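Local structure of extracellular solute-binding protein family 5 (Brucella melitensis, 4ONY) at residues V62-M66 and F202-T206; Y84-M88 and A186-L192; S91-P95 and P581-Q586; P280-E284 and L344-Y349; A382-M388 and R549-D555. The protein probably binds a solute, perhaps a peptide, in the periplasm and delivers it to an ABC transporter for uptake. All blocks are in the same frame, centred on the assembly; numbering follows the deposited sequence.

Contact 1: residues V62-M66 and F202-T206; sequences VLKSM and FGNST
Val-62 and Phe-202 meet at the buried end of this contact, and Lys-64, Ser-65 and Ser-205 meet at its outer end. A type II beta turn from Leu-63 to Met-66 lies here against the loop that leads from helix 181-187 to strand 216-222. The Val-62 side chain meets the Phe-202 ring obliquely, with Val-62 CG1 3.5 Å from Phe-202 CE2. CG1 also lies on Gly-203 CA, and CG2 faces Gly-203 O. The Gly-203 backbone has a positive phi of 120°, which suits a glycine.

Lys-64 sends CB toward Gly-203 O. The bends at chi2 (60°) and chi4 (-36°) then curl the chain around Ser-205 OG, and Lys-64 NZ donates to Ser-205 OG at 2.8 Å.

Two waters fill in between the backbones. One accepts from Lys-64 N and donates to Gly-203 O. The other donates to both Lys-64 O and Asn-204 O. Lys-146 reaches the Phe-202 carbonyl from outside. Ser-65 comes from the next position of the turn, and its OG has a weak hydrogen bond to Asp-56. At the outer end Ser-65 OG and Ser-205 OG are hydrogen-bonded at 3.1 Å.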
# COMPACT_ATOMS: atom_id res chain seq x y z
N VAL A 62 -17.83 0.09 -11.35
CA VAL A 62 -19.17 0.63 -11.02
C VAL A 62 -19.55 0.34 -9.58
O VAL A 62 -18.97 -0.56 -8.95
CB VAL A 62 -20.26 0.02 -11.98
CG1 VAL A 62 -19.91 0.30 -13.43
CG2 VAL A 62 -20.40 -1.47 -11.76
N LEU A 63 -20.53 1.10 -9.07
CA LEU A 63 -20.94 0.95 -7.67
C LEU A 63 -21.50 -0.42 -7.37
O LEU A 63 -21.12 -1.02 -6.40
CB LEU A 63 -21.97 2.01 -7.25
CG LEU A 63 -21.37 3.40 -6.96
CD1 LEU A 63 -22.51 4.41 -6.83
CD2 LEU A 63 -20.52 3.39 -5.70
N LYS A 64 -22.40 -0.92 -8.23
CA LYS A 64 -23.08 -2.18 -7.93
C LYS A 64 -22.09 -3.35 -7.84
O LYS A 64 -21.31 -3.56 -8.78
CB LYS A 64 -24.18 -2.50 -8.98
CG LYS A 64 -24.98 -3.78 -8.73
CD LYS A 64 -25.68 -3.70 -7.40
CE LYS A 64 -26.53 -4.89 -7.01
NZ LYS A 64 -27.23 -5.51 -8.16
N SER A 65 -22.14 -4.10 -6.73
CA SER A 65 -21.28 -5.24 -6.48
C SER A 65 -19.79 -4.88 -6.39
O SER A 65 -18.91 -5.74 -6.56
CB SER A 65 -21.46 -6.36 -7.53
OG SER A 65 -22.77 -6.84 -7.48
N MET A 66 -19.49 -3.64 -6.06
CA MET A 66 -18.10 -3.23 -6.03
C MET A 66 -17.28 -3.99 -4.98
O MET A 66 -16.05 -4.03 -5.10
CB MET A 66 -17.96 -1.73 -5.82
CG MET A 66 -18.46 -1.21 -4.49
SD MET A 66 -18.18 0.58 -4.30
CE MET A 66 -16.46 0.57 -3.75
N PHE A 202 -24.50 -1.30 -18.69
CA PHE A 202 -23.24 -1.09 -18.00
C PHE A 202 -23.56 -0.47 -16.65
O PHE A 202 -24.29 0.54 -16.55
CB PHE A 202 -22.34 -0.18 -18.80
CG PHE A 202 -20.96 0.01 -18.20
CD1 PHE A 202 -19.94 -0.82 -18.55
CD2 PHE A 202 -20.70 1.03 -17.29
CE1 PHE A 202 -18.67 -0.66 -18.03
CE2 PHE A 202 -19.42 1.20 -16.77
CZ PHE A 202 -18.40 0.35 -17.15
N GLY A 203 -23.06 -1.10 -15.59
CA GLY A 203 -23.51 -0.71 -14.26
C GLY A 203 -24.16 -1.86 -13.53
O GLY A 203 -24.09 -1.90 -12.30
N ASN A 204 -24.80 -2.77 -14.27
CA ASN A 204 -25.50 -3.91 -13.67
C ASN A 204 -24.48 -4.85 -13.04
O ASN A 204 -23.32 -4.84 -13.44
CB ASN A 204 -26.33 -4.71 -14.69
CG ASN A 204 -27.60 -3.99 -15.14
OD1 ASN A 204 -27.90 -2.89 -14.71
ND2 ASN A 204 -28.33 -4.61 -16.06
N SER A 205 -24.91 -5.63 -12.04
CA SER A 205 -24.18 -6.83 -11.63
C SER A 205 -24.21 -7.77 -12.82
O SER A 205 -25.25 -7.91 -13.48
CB SER A 205 -24.93 -7.60 -10.54
OG SER A 205 -25.11 -6.80 -9.46
N THR A 206 -23.09 -8.42 -13.07
CA THR A 206 -22.98 -9.22 -14.25
C THR A 206 -22.00 -10.35 -14.08
O THR A 206 -20.92 -10.15 -13.55
CB THR A 206 -22.60 -8.38 -15.50
OG1 THR A 206 -22.53 -9.24 -16.63
CG2 THR A 206 -21.28 -7.70 -15.37
O HOH W 1 -23.62 0.34 -10.77
O HOH W 2 -21.14 -4.75 -11.33

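Contact 2: residues Y84-M88 and A186-L192; sequences YQTLM and AGSMPVL
Tyr-84 packs its ring against Leu-192 at one end of this buried contact, and Met-88 meets Ala-186 at the other. The loop 84-88 runs into strand 88-90. Segment 186-192 is the end of helix 181-187 and the loop after it. Together they join this helix to the antiparallel sheet that contains strands 97-108 and 114-119.

Thr-86 sits in the middle. Thr-86 CB lies 3.6 Å from Ala-186 O and almost as near Met-189 O. From there the side chain branches. Thr-86 CG2 points into the bend of the other segment, 3.3 Å from Met-189 O and close to Gly-187 O. OG1 sits between the backbone N and the carbonyl carbon (chi1 55°). This turns it back to its own segment, where Thr-86 OG1 donates to Met-88 O at 2.6 Å, from above the carbonyl plane.

Backbone bonds flank Thr-86. Val-191 N donates to Gln-85 O at 3.0 Å, nearly in line with the carbonyl. Met-88 N donates to Ala-186 O at 2.9 Å. Water 3 links Gln-85 N to Val-191 O, and water 4 links Leu-87 N to Met-189 O. The Gln-85 amide turns elsewhere, to Ser-213, Tyr-235 and Trp-236.

Leu-192 CD2 is 3.7 Å from Tyr-84 CE1, meeting the ring obliquely. Leu-87 CD2 crosses Val-191 CG2, and Met-88 SD touches Ala-186 CB. Phe-117 of strand 114-119 touches Leu-87, Met-88 and Ala-186. Gln-85, Leu-87 and Met-88 thus find partners for backbone groups across the contact, directly or through water, while apolar side chains pack around them.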
# COMPACT_ATOMS: atom_id res chain seq x y z
N TYR A 84 -8.55 -5.92 -18.29
CA TYR A 84 -8.58 -4.53 -18.65
C TYR A 84 -7.20 -3.91 -18.47
O TYR A 84 -6.61 -4.00 -17.39
CB TYR A 84 -9.57 -3.81 -17.77
CG TYR A 84 -11.03 -4.23 -18.04
CD1 TYR A 84 -11.67 -3.86 -19.21
CD2 TYR A 84 -11.75 -4.96 -17.09
CE1 TYR A 84 -12.99 -4.25 -19.47
CE2 TYR A 84 -13.07 -5.32 -17.33
CZ TYR A 84 -13.68 -4.96 -18.51
OH TYR A 84 -14.98 -5.30 -18.73
N GLN A 85 -6.72 -3.25 -19.52
CA GLN A 85 -5.40 -2.64 -19.51
C GLN A 85 -5.47 -1.14 -19.45
O GLN A 85 -6.49 -0.53 -19.73
CB GLN A 85 -4.64 -3.05 -20.74
CG GLN A 85 -4.43 -4.53 -20.86
CD GLN A 85 -3.59 -4.91 -22.06
OE1 GLN A 85 -3.89 -4.54 -23.18
NE2 GLN A 85 -2.50 -5.65 -21.82
N THR A 86 -4.34 -0.57 -19.08
CA THR A 86 -4.15 0.87 -19.01
C THR A 86 -3.31 1.34 -20.21
O THR A 86 -2.76 0.51 -20.96
CB THR A 86 -3.39 1.22 -17.74
OG1 THR A 86 -2.17 0.47 -17.73
CG2 THR A 86 -4.22 0.88 -16.55
N LEU A 87 -3.20 2.65 -20.38
CA LEU A 87 -2.41 3.16 -21.48
C LEU A 87 -0.95 2.81 -21.29
O LEU A 87 -0.23 2.52 -22.25
CB LEU A 87 -2.60 4.66 -21.62
CG LEU A 87 -4.01 4.99 -22.15
CD1 LEU A 87 -4.40 6.43 -21.82
CD2 LEU A 87 -4.09 4.80 -23.67
N MET A 88 -0.49 2.88 -20.04
CA MET A 88 0.95 2.62 -19.73
C MET A 88 1.03 1.73 -18.51
O MET A 88 0.10 1.73 -17.68
CB MET A 88 1.70 3.93 -19.50
CG MET A 88 1.63 4.87 -20.71
SD MET A 88 2.66 6.34 -20.55
CE MET A 88 4.28 5.58 -20.72
N ALA A 186 -2.65 7.91 -17.30
CA ALA A 186 -1.78 6.93 -17.97
C ALA A 186 -1.84 5.54 -17.35
O ALA A 186 -1.91 4.52 -18.07
CB ALA A 186 -0.33 7.44 -18.01
N GLY A 187 -1.89 5.49 -16.02
CA GLY A 187 -1.81 4.21 -15.29
C GLY A 187 -2.94 3.84 -14.34
O GLY A 187 -2.88 2.77 -13.76
N SER A 188 -3.93 4.70 -14.14
CA SER A 188 -5.02 4.37 -13.22
C SER A 188 -6.39 4.55 -13.85
O SER A 188 -7.36 4.89 -13.17
CB SER A 188 -4.95 5.20 -11.92
OG SER A 188 -3.64 5.11 -11.36
N MET A 189 -6.47 4.31 -15.15
CA MET A 189 -7.74 4.22 -15.83
C MET A 189 -7.63 3.09 -16.85
O MET A 189 -6.61 2.94 -17.49
CB MET A 189 -8.08 5.52 -16.57
CG MET A 189 -8.54 6.67 -15.68
SD MET A 189 -10.12 6.28 -14.88
CE MET A 189 -11.24 7.10 -16.00
N PRO A 190 -8.70 2.33 -17.02
CA PRO A 190 -8.71 1.35 -18.10
C PRO A 190 -8.94 1.96 -19.45
O PRO A 190 -9.18 3.18 -19.56
CB PRO A 190 -9.89 0.48 -17.71
CG PRO A 190 -10.86 1.48 -17.15
CD PRO A 190 -9.99 2.39 -16.33
N VAL A 191 -8.83 1.12 -20.49
CA VAL A 191 -9.47 1.38 -21.74
C VAL A 191 -10.52 0.28 -21.93
O VAL A 191 -10.21 -0.91 -21.82
CB VAL A 191 -8.47 1.46 -22.92
CG1 VAL A 191 -9.19 1.84 -24.20
CG2 VAL A 191 -7.40 2.48 -22.63
N LEU A 192 -11.74 0.72 -22.25
CA LEU A 192 -12.93 -0.10 -22.42
C LEU A 192 -13.35 -0.19 -23.90
O LEU A 192 -13.16 0.76 -24.67
CB LEU A 192 -14.12 0.51 -21.66
CG LEU A 192 -13.89 0.73 -20.17
CD1 LEU A 192 -15.13 1.29 -19.48
CD2 LEU A 192 -13.47 -0.56 -19.46
O HOH W 3 -8.45 -3.05 -21.87
O HOH W 4 -4.96 4.48 -19.05

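Contact 3: residues S91-P95 and P581-Q586; sequences SRDEP and PLSGYQ
Ser-583 N donates to Arg-92 O at 2.9 Å; the nitrogen lies nearly in line with the carbonyl, but the N-H is bent from it (145°). Ser-583 OG is also 3.0 Å from Arg-92 O, but its proton has another acceptor within reach. Next to it, Leu-582 N donates to the anti lone pair of Asp-93 OD1, at 2.9 Å. Asp-93 CG is anti to the backbone N (chi1 -160°), which carries the carboxylate over Pro-581 CA and CB to that N-H.

Water 5 accepts from Arg-92 NH1 in the guanidinium plane and donates to Ser-583 OG. Water 6 donates to Glu-94 O and is also hydrogen-bonded to Ser-583 OG. The Glu-94 carboxylate looks elsewhere, to Tyr-99, Thr-97 and Ala-26.

The aliphatic part of Arg-92 crosses Gln-586, with Arg-92 CG 3.4 Å from Gln-586 OE1. Gln-586 NE2 donates to Gly-584 O at 3.2 Å. Leu-582 CD2 packs on the peptide between Glu-94 and Pro-95.

Asp-93 N donates to Ser-91 OG, and Gly-584 N to Pro-581 O. The contact thus docks an ST turn at Ser-91, between strands 88-90 and 97-108, against a type I beta turn, Pro-581 to Gly-584, in a loop near the C-terminus between strands 574-575 and 591-592.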
# COMPACT_ATOMS: atom_id res chain seq x y z
N SER A 91 6.24 -0.05 -13.89
CA SER A 91 7.32 -0.95 -13.49
C SER A 91 7.31 -1.15 -11.97
O SER A 91 7.28 -0.19 -11.21
CB SER A 91 8.70 -0.44 -13.86
OG SER A 91 9.73 -1.22 -13.24
N ARG A 92 7.49 -2.38 -11.52
CA ARG A 92 7.55 -2.64 -10.08
C ARG A 92 8.96 -2.65 -9.52
O ARG A 92 9.18 -3.12 -8.40
CB ARG A 92 6.80 -3.94 -9.79
CG ARG A 92 5.33 -3.88 -10.22
CD ARG A 92 4.57 -2.81 -9.42
NE ARG A 92 3.20 -2.58 -9.91
CZ ARG A 92 2.34 -1.70 -9.41
NH1 ARG A 92 2.66 -0.88 -8.42
NH2 ARG A 92 1.13 -1.63 -9.91
N ASP A 93 9.93 -2.13 -10.30
CA ASP A 93 11.28 -1.96 -9.84
C ASP A 93 11.67 -0.52 -9.68
O ASP A 93 12.85 -0.24 -9.47
CB ASP A 93 12.26 -2.64 -10.81
CG ASP A 93 13.61 -2.94 -10.18
OD1 ASP A 93 13.71 -3.21 -8.99
OD2 ASP A 93 14.61 -2.94 -10.92
N GLU A 94 10.74 0.40 -9.82
CA GLU A 94 11.00 1.83 -9.65
C GLU A 94 9.94 2.46 -8.76
O GLU A 94 8.86 1.94 -8.67
CB GLU A 94 11.00 2.56 -11.02
CG GLU A 94 12.01 1.99 -11.99
CD GLU A 94 12.02 2.71 -13.34
OE1 GLU A 94 12.18 3.97 -13.32
OE2 GLU A 94 11.90 1.98 -14.38
N PRO A 95 10.24 3.60 -8.12
CA PRO A 95 9.24 4.22 -7.28
C PRO A 95 7.89 4.54 -7.99
O PRO A 95 6.83 4.14 -7.49
CB PRO A 95 9.92 5.51 -6.81
CG PRO A 95 11.40 5.18 -6.82
CD PRO A 95 11.54 4.31 -8.05
N PRO A 581 12.35 -7.48 -7.64
CA PRO A 581 12.47 -6.06 -7.78
C PRO A 581 12.11 -5.28 -6.51
O PRO A 581 11.77 -5.87 -5.48
CB PRO A 581 11.47 -5.76 -8.90
CG PRO A 581 10.40 -6.77 -8.73
CD PRO A 581 11.10 -8.01 -8.23
N LEU A 582 12.20 -3.97 -6.60
CA LEU A 582 11.92 -3.04 -5.51
C LEU A 582 10.62 -3.32 -4.79
O LEU A 582 10.55 -3.22 -3.55
CB LEU A 582 11.90 -1.62 -6.06
CG LEU A 582 11.90 -0.41 -5.07
CD1 LEU A 582 13.20 -0.39 -4.30
CD2 LEU A 582 11.70 0.86 -5.88
N SER A 583 9.57 -3.68 -5.56
CA SER A 583 8.24 -3.91 -4.98
C SER A 583 8.05 -5.28 -4.35
O SER A 583 7.00 -5.55 -3.79
CB SER A 583 7.13 -3.67 -5.98
OG SER A 583 7.07 -2.33 -6.44
N GLY A 584 9.06 -6.13 -4.39
CA GLY A 584 8.94 -7.45 -3.80
C GLY A 584 8.56 -8.45 -4.88
O GLY A 584 8.66 -8.15 -6.07
N TYR A 585 8.15 -9.65 -4.48
CA TYR A 585 7.90 -10.71 -5.46
C TYR A 585 6.79 -10.26 -6.42
O TYR A 585 5.88 -9.55 -6.01
CB TYR A 585 7.56 -12.08 -4.79
CG TYR A 585 6.22 -12.04 -4.03
CD1 TYR A 585 5.02 -12.27 -4.69
CD2 TYR A 585 6.19 -11.74 -2.68
CE1 TYR A 585 3.80 -12.17 -4.02
CE2 TYR A 585 5.00 -11.66 -1.98
CZ TYR A 585 3.80 -11.85 -2.66
OH TYR A 585 2.62 -11.78 -1.98
N GLN A 586 6.83 -10.74 -7.66
CA GLN A 586 5.85 -10.38 -8.67
C GLN A 586 5.31 -11.64 -9.36
O GLN A 586 5.95 -12.20 -10.24
CB GLN A 586 6.54 -9.49 -9.70
CG GLN A 586 7.06 -8.20 -9.17
CD GLN A 586 5.96 -7.34 -8.68
OE1 GLN A 586 4.99 -7.12 -9.39
NE2 GLN A 586 6.07 -6.85 -7.45
O HOH W 5 4.84 -0.51 -6.76
O HOH W 6 8.37 -0.15 -6.75

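Contact 4: residues P280-E284 and L344-Y349; sequences PIRWE and LFAGQY
The Tyr-349 ring takes Pro-280 obliquely, and its edge faces the Phe-345 ring. Phe-345 has Tyr-349 CE2 on one face, offset toward the rim, and Leu-344 CB over the centre of the opposite face. Here the first turn of helix 280-285 sits on a type I' beta turn, Phe-345 to Gln-348, which links helix 337-344 to strand 350-351. Across the contact, Pro-280 CG lies 3.9 Å from Tyr-349 CZ. The Trp-283 indole has Gln-348 OE1 near its plane, at the edge, 4.2 Å from Trp-283 CD1. Trp-567 stacks on this indole and also touches Pro-280 and Gln-348.

Pro-280 CB also packs on Gln-348 CB at 3.6 Å. Beyond this point Gln-348 bends at chi2 (-61°). The bend turns its amide back over its own turn, where Gln-348 NE2 donates to Ala-346 O at 3.3 Å from above the carbonyl plane. Glu-284 OE1 is near the same NE2, but the angle is too poor for a hydrogen bond. No hydrogen bond crosses between the segments, so packing carries the contact.

Glu-284 CG rests on Ala-346 CB at 3.8 Å. Ile-281 reaches the end of helix 337-344, where Ile-281 CD1 lies 3.5 Å from Leu-344 O.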
# COMPACT_ATOMS: atom_id res chain seq x y z
N PRO A 280 2.87 -15.03 11.54
CA PRO A 280 4.17 -15.48 11.95
C PRO A 280 4.16 -16.77 12.74
O PRO A 280 5.15 -17.52 12.69
CB PRO A 280 4.70 -14.35 12.83
CG PRO A 280 3.52 -13.59 13.25
CD PRO A 280 2.46 -13.80 12.23
N ILE A 281 3.10 -17.01 13.48
CA ILE A 281 2.97 -18.24 14.26
C ILE A 281 2.79 -19.41 13.28
O ILE A 281 3.46 -20.46 13.42
CB ILE A 281 1.78 -18.16 15.25
CG1 ILE A 281 2.00 -17.03 16.27
CG2 ILE A 281 1.58 -19.47 16.00
CD1 ILE A 281 3.30 -17.14 17.03
N ARG A 282 1.92 -19.24 12.29
CA ARG A 282 1.72 -20.30 11.28
C ARG A 282 3.01 -20.59 10.52
O ARG A 282 3.39 -21.74 10.35
CB ARG A 282 0.59 -19.93 10.30
CG ARG A 282 0.22 -21.04 9.31
CD ARG A 282 -1.20 -20.88 8.73
NE ARG A 282 -1.24 -19.60 8.05
CZ ARG A 282 -2.30 -18.80 7.97
NH1 ARG A 282 -3.46 -19.16 8.47
NH2 ARG A 282 -2.16 -17.66 7.37
N TRP A 283 3.69 -19.55 10.07
CA TRP A 283 4.95 -19.74 9.34
C TRP A 283 5.97 -20.53 10.19
O TRP A 283 6.63 -21.40 9.70
CB TRP A 283 5.53 -18.38 9.01
CG TRP A 283 6.74 -18.38 8.03
CD1 TRP A 283 8.03 -18.03 8.36
CD2 TRP A 283 6.76 -18.68 6.64
NE1 TRP A 283 8.82 -18.08 7.26
CE2 TRP A 283 8.08 -18.48 6.18
CE3 TRP A 283 5.79 -19.08 5.73
CZ2 TRP A 283 8.45 -18.66 4.83
CZ3 TRP A 283 6.16 -19.25 4.38
CH2 TRP A 283 7.48 -19.03 3.95
N GLU A 284 6.05 -20.21 11.47
CA GLU A 284 7.03 -20.80 12.37
C GLU A 284 6.66 -22.23 12.73
O GLU A 284 7.53 -23.04 12.81
CB GLU A 284 7.11 -19.96 13.63
CG GLU A 284 7.84 -20.59 14.81
CD GLU A 284 9.34 -20.56 14.60
OE1 GLU A 284 9.77 -19.71 13.77
OE2 GLU A 284 10.06 -21.35 15.27
N LEU A 344 5.32 -13.70 22.28
CA LEU A 344 4.04 -13.77 21.57
C LEU A 344 4.18 -14.14 20.08
O LEU A 344 3.28 -14.73 19.51
CB LEU A 344 3.33 -12.42 21.64
CG LEU A 344 3.14 -11.75 23.03
CD1 LEU A 344 2.33 -10.47 22.89
CD2 LEU A 344 2.46 -12.68 24.01
N PHE A 345 5.31 -13.77 19.46
CA PHE A 345 5.45 -13.78 18.00
C PHE A 345 6.65 -14.60 17.49
O PHE A 345 7.05 -14.45 16.34
CB PHE A 345 5.56 -12.32 17.49
CG PHE A 345 4.41 -11.46 17.92
CD1 PHE A 345 3.09 -11.89 17.77
CD2 PHE A 345 4.64 -10.21 18.49
CE1 PHE A 345 2.02 -11.11 18.16
CE2 PHE A 345 3.56 -9.40 18.86
CZ PHE A 345 2.26 -9.84 18.70
N ALA A 346 7.18 -15.47 18.34
CA ALA A 346 8.24 -16.42 17.97
C ALA A 346 9.44 -15.70 17.33
O ALA A 346 10.11 -16.26 16.47
CB ALA A 346 7.69 -17.51 17.05
N GLY A 347 9.67 -14.44 17.72
CA GLY A 347 10.81 -13.70 17.22
C GLY A 347 10.72 -13.26 15.77
O GLY A 347 11.70 -12.76 15.24
N GLN A 348 9.57 -13.37 15.15
CA GLN A 348 9.51 -13.16 13.68
C GLN A 348 9.42 -11.73 13.23
O GLN A 348 9.76 -11.42 12.06
CB GLN A 348 8.30 -13.87 13.06
CG GLN A 348 8.33 -15.36 13.19
CD GLN A 348 9.54 -15.94 12.49
OE1 GLN A 348 9.78 -15.71 11.33
NE2 GLN A 348 10.35 -16.63 13.25
N TYR A 349 8.99 -10.84 14.14
CA TYR A 349 8.83 -9.46 13.77
C TYR A 349 10.12 -8.64 13.96
O TYR A 349 11.07 -9.07 14.64
CB TYR A 349 7.70 -8.80 14.56
CG TYR A 349 6.29 -9.15 14.19
CD1 TYR A 349 5.77 -8.81 12.98
CD2 TYR A 349 5.45 -9.78 15.09
CE1 TYR A 349 4.47 -9.11 12.62
CE2 TYR A 349 4.15 -10.07 14.76
CZ TYR A 349 3.67 -9.74 13.52
OH TYR A 349 2.40 -10.03 13.22

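Contact 5: residues A382-M388 and R549-D555; sequences AVREDVM and RVLISGD
Ser-553 OG meets Arg-384 N at the centre of this contact. Arg-384 N donates to Ser-553 OG at 3.0 Å, nearly straight (169°). Val-383 and Val-387 flank the hydroxyl, with Val-387 CB 3.6 Å from Ser-553 OG. Ser-553 OG in turn donates to Arg-549 O, which also accepts from Ser-553 N on the opposite face of its plane. This ties the hydroxyl to helix 537-553 while it receives the N-cap residue of helix 385-389.

Salt bridges lie on one side. Arg-384 NH1 meets Asp-555 OD2 at 2.9 Å on the syn side, the two planes nearly coplanar. The chain bends at chi3 (59°), and Arg-384 NE binds Asp-386 OD1 at 3.0 Å. Water 8 joins NH2 to Ile-552 O and Asp-555 OD1, and water 9 joins NH1 to Ser-553 O.

On another side the extended Arg-549 chain passes Val-387 CG1. Arg-549 NH1 donates to Val-387 O at 2.8 Å, in both the carbonyl and guanidinium planes. Glu-372 and Arg-366 O hold Arg-549 further out.

Val-383 CG2 packs on Val-550 CG2, and Leu-376 touches both residues. Two carboxylates, Asp-386 and Asp-555, share the Arg-384 charge. With the Arg-384 N to Ser-553 OG bond they probably help hold the start of helix 385-389 against helix 537-553.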
# COMPACT_ATOMS: atom_id res chain seq x y z
N ALA A 382 10.18 21.60 15.97
CA ALA A 382 9.39 20.56 15.33
C ALA A 382 10.06 19.18 15.29
O ALA A 382 9.36 18.17 15.25
CB ALA A 382 9.02 20.98 13.94
N VAL A 383 11.40 19.17 15.28
CA VAL A 383 12.14 17.96 15.23
C VAL A 383 13.14 17.90 16.39
O VAL A 383 13.83 18.86 16.67
CB VAL A 383 12.91 17.87 13.90
CG1 VAL A 383 13.73 16.58 13.88
CG2 VAL A 383 11.92 17.93 12.75
N ARG A 384 13.14 16.77 17.07
CA ARG A 384 13.98 16.56 18.24
C ARG A 384 15.41 16.38 17.71
O ARG A 384 15.62 15.82 16.61
CB ARG A 384 13.48 15.26 18.90
CG ARG A 384 13.74 15.09 20.36
CD ARG A 384 12.74 14.14 21.02
NE ARG A 384 12.77 12.82 20.40
CZ ARG A 384 11.70 12.09 20.12
NH1 ARG A 384 10.46 12.55 20.36
NH2 ARG A 384 11.85 10.90 19.54
N GLU A 385 16.38 16.86 18.47
CA GLU A 385 17.76 16.75 18.09
C GLU A 385 18.18 15.32 17.68
O GLU A 385 18.89 15.14 16.67
CB GLU A 385 18.68 17.25 19.23
CG GLU A 385 20.15 17.08 18.88
CD GLU A 385 21.12 17.60 19.94
OE1 GLU A 385 21.26 16.99 21.04
OE2 GLU A 385 21.79 18.60 19.62
N ASP A 386 17.82 14.32 18.48
CA ASP A 386 18.21 12.92 18.13
C ASP A 386 17.59 12.46 16.80
O ASP A 386 18.22 11.78 16.00
CB ASP A 386 17.96 11.89 19.28
CG ASP A 386 16.49 11.82 19.77
OD1 ASP A 386 15.57 12.54 19.29
OD2 ASP A 386 16.27 11.00 20.70
N VAL A 387 16.38 12.91 16.53
CA VAL A 387 15.72 12.55 15.26
C VAL A 387 16.39 13.29 14.09
O VAL A 387 16.53 12.73 13.01
CB VAL A 387 14.21 12.83 15.32
CG1 VAL A 387 13.52 12.60 13.98
CG2 VAL A 387 13.53 11.95 16.37
N MET A 388 16.76 14.54 14.31
CA MET A 388 17.38 15.35 13.27
C MET A 388 18.76 14.80 12.91
O MET A 388 19.12 14.81 11.71
CB MET A 388 17.51 16.79 13.73
CG MET A 388 18.07 17.77 12.70
SD MET A 388 16.78 18.24 11.55
CE MET A 388 15.98 19.51 12.54
N ARG A 549 10.52 12.94 10.06
CA ARG A 549 11.21 13.45 11.25
C ARG A 549 10.25 14.22 12.16
O ARG A 549 10.27 14.06 13.37
CB ARG A 549 12.39 14.35 10.91
CG ARG A 549 13.55 13.64 10.21
CD ARG A 549 14.75 14.56 9.99
NE ARG A 549 15.58 14.04 8.91
CZ ARG A 549 16.48 13.06 9.04
NH1 ARG A 549 16.78 12.51 10.22
NH2 ARG A 549 17.06 12.62 7.94
N VAL A 550 9.38 15.00 11.54
CA VAL A 550 8.41 15.76 12.31
C VAL A 550 7.39 14.86 13.00
O VAL A 550 7.01 15.11 14.18
CB VAL A 550 7.69 16.80 11.42
CG1 VAL A 550 6.60 17.50 12.24
CG2 VAL A 550 8.68 17.80 10.82
N LEU A 551 6.93 13.83 12.28
CA LEU A 551 5.93 12.94 12.78
C LEU A 551 6.45 12.07 13.93
O LEU A 551 5.79 11.93 14.97
CB LEU A 551 5.37 12.06 11.65
CG LEU A 551 4.58 12.73 10.55
CD1 LEU A 551 4.24 11.74 9.44
CD2 LEU A 551 3.28 13.34 11.09
N ILE A 552 7.65 11.55 13.76
CA ILE A 552 8.33 10.81 14.83
C ILE A 552 8.50 11.70 16.08
O ILE A 552 8.31 11.24 17.21
CB ILE A 552 9.70 10.30 14.40
CG1 ILE A 552 9.55 9.20 13.35
CG2 ILE A 552 10.50 9.76 15.61
CD1 ILE A 552 10.83 8.95 12.54
N SER A 553 8.87 12.97 15.85
CA SER A 553 9.18 13.92 16.92
C SER A 553 7.94 14.38 17.68
O SER A 553 8.05 14.94 18.76
CB SER A 553 9.94 15.13 16.39
OG SER A 553 11.20 14.75 15.87
N GLY A 554 6.76 14.12 17.13
CA GLY A 554 5.52 14.39 17.80
C GLY A 554 5.00 13.25 18.68
O GLY A 554 4.03 13.45 19.40
N ASP A 555 5.60 12.07 18.60
CA ASP A 555 5.07 10.88 19.28
C ASP A 555 3.52 10.78 19.16
O ASP A 555 2.78 10.67 20.15
CB ASP A 555 5.55 10.82 20.73
CG ASP A 555 7.03 10.58 20.82
OD1 ASP A 555 7.45 9.39 20.75
OD2 ASP A 555 7.78 11.58 20.94
O HOH W 7 6.85 17.16 15.71
O HOH W 8 9.31 9.49 18.97
O HOH W 9 9.43 15.17 21.07

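How the contacts relate
Contacts 1 and 2 are neighbours, with centres about 19 Å apart. They touch through Phe-202 and Leu-192, and contact 2 is nested inside the chain loop that contact 1 closes. Contact 3 follows contact 2 through strand 88-90, which joins segments 84-88 and 91-95. Its other segment, 581-586, comes from near the C-terminus, so contact 3 encloses contacts 4 and 5. Those two come in series, their centres about 31 Å apart. Both lead into the six-stranded mixed sheet: strand 350-351, at its edge, follows contact 4, and its neighbour 557-562 follows contact 5. Contact 3 crosses contacts 1 and 2 along the chain and so ties the part holding them to the C-terminal end.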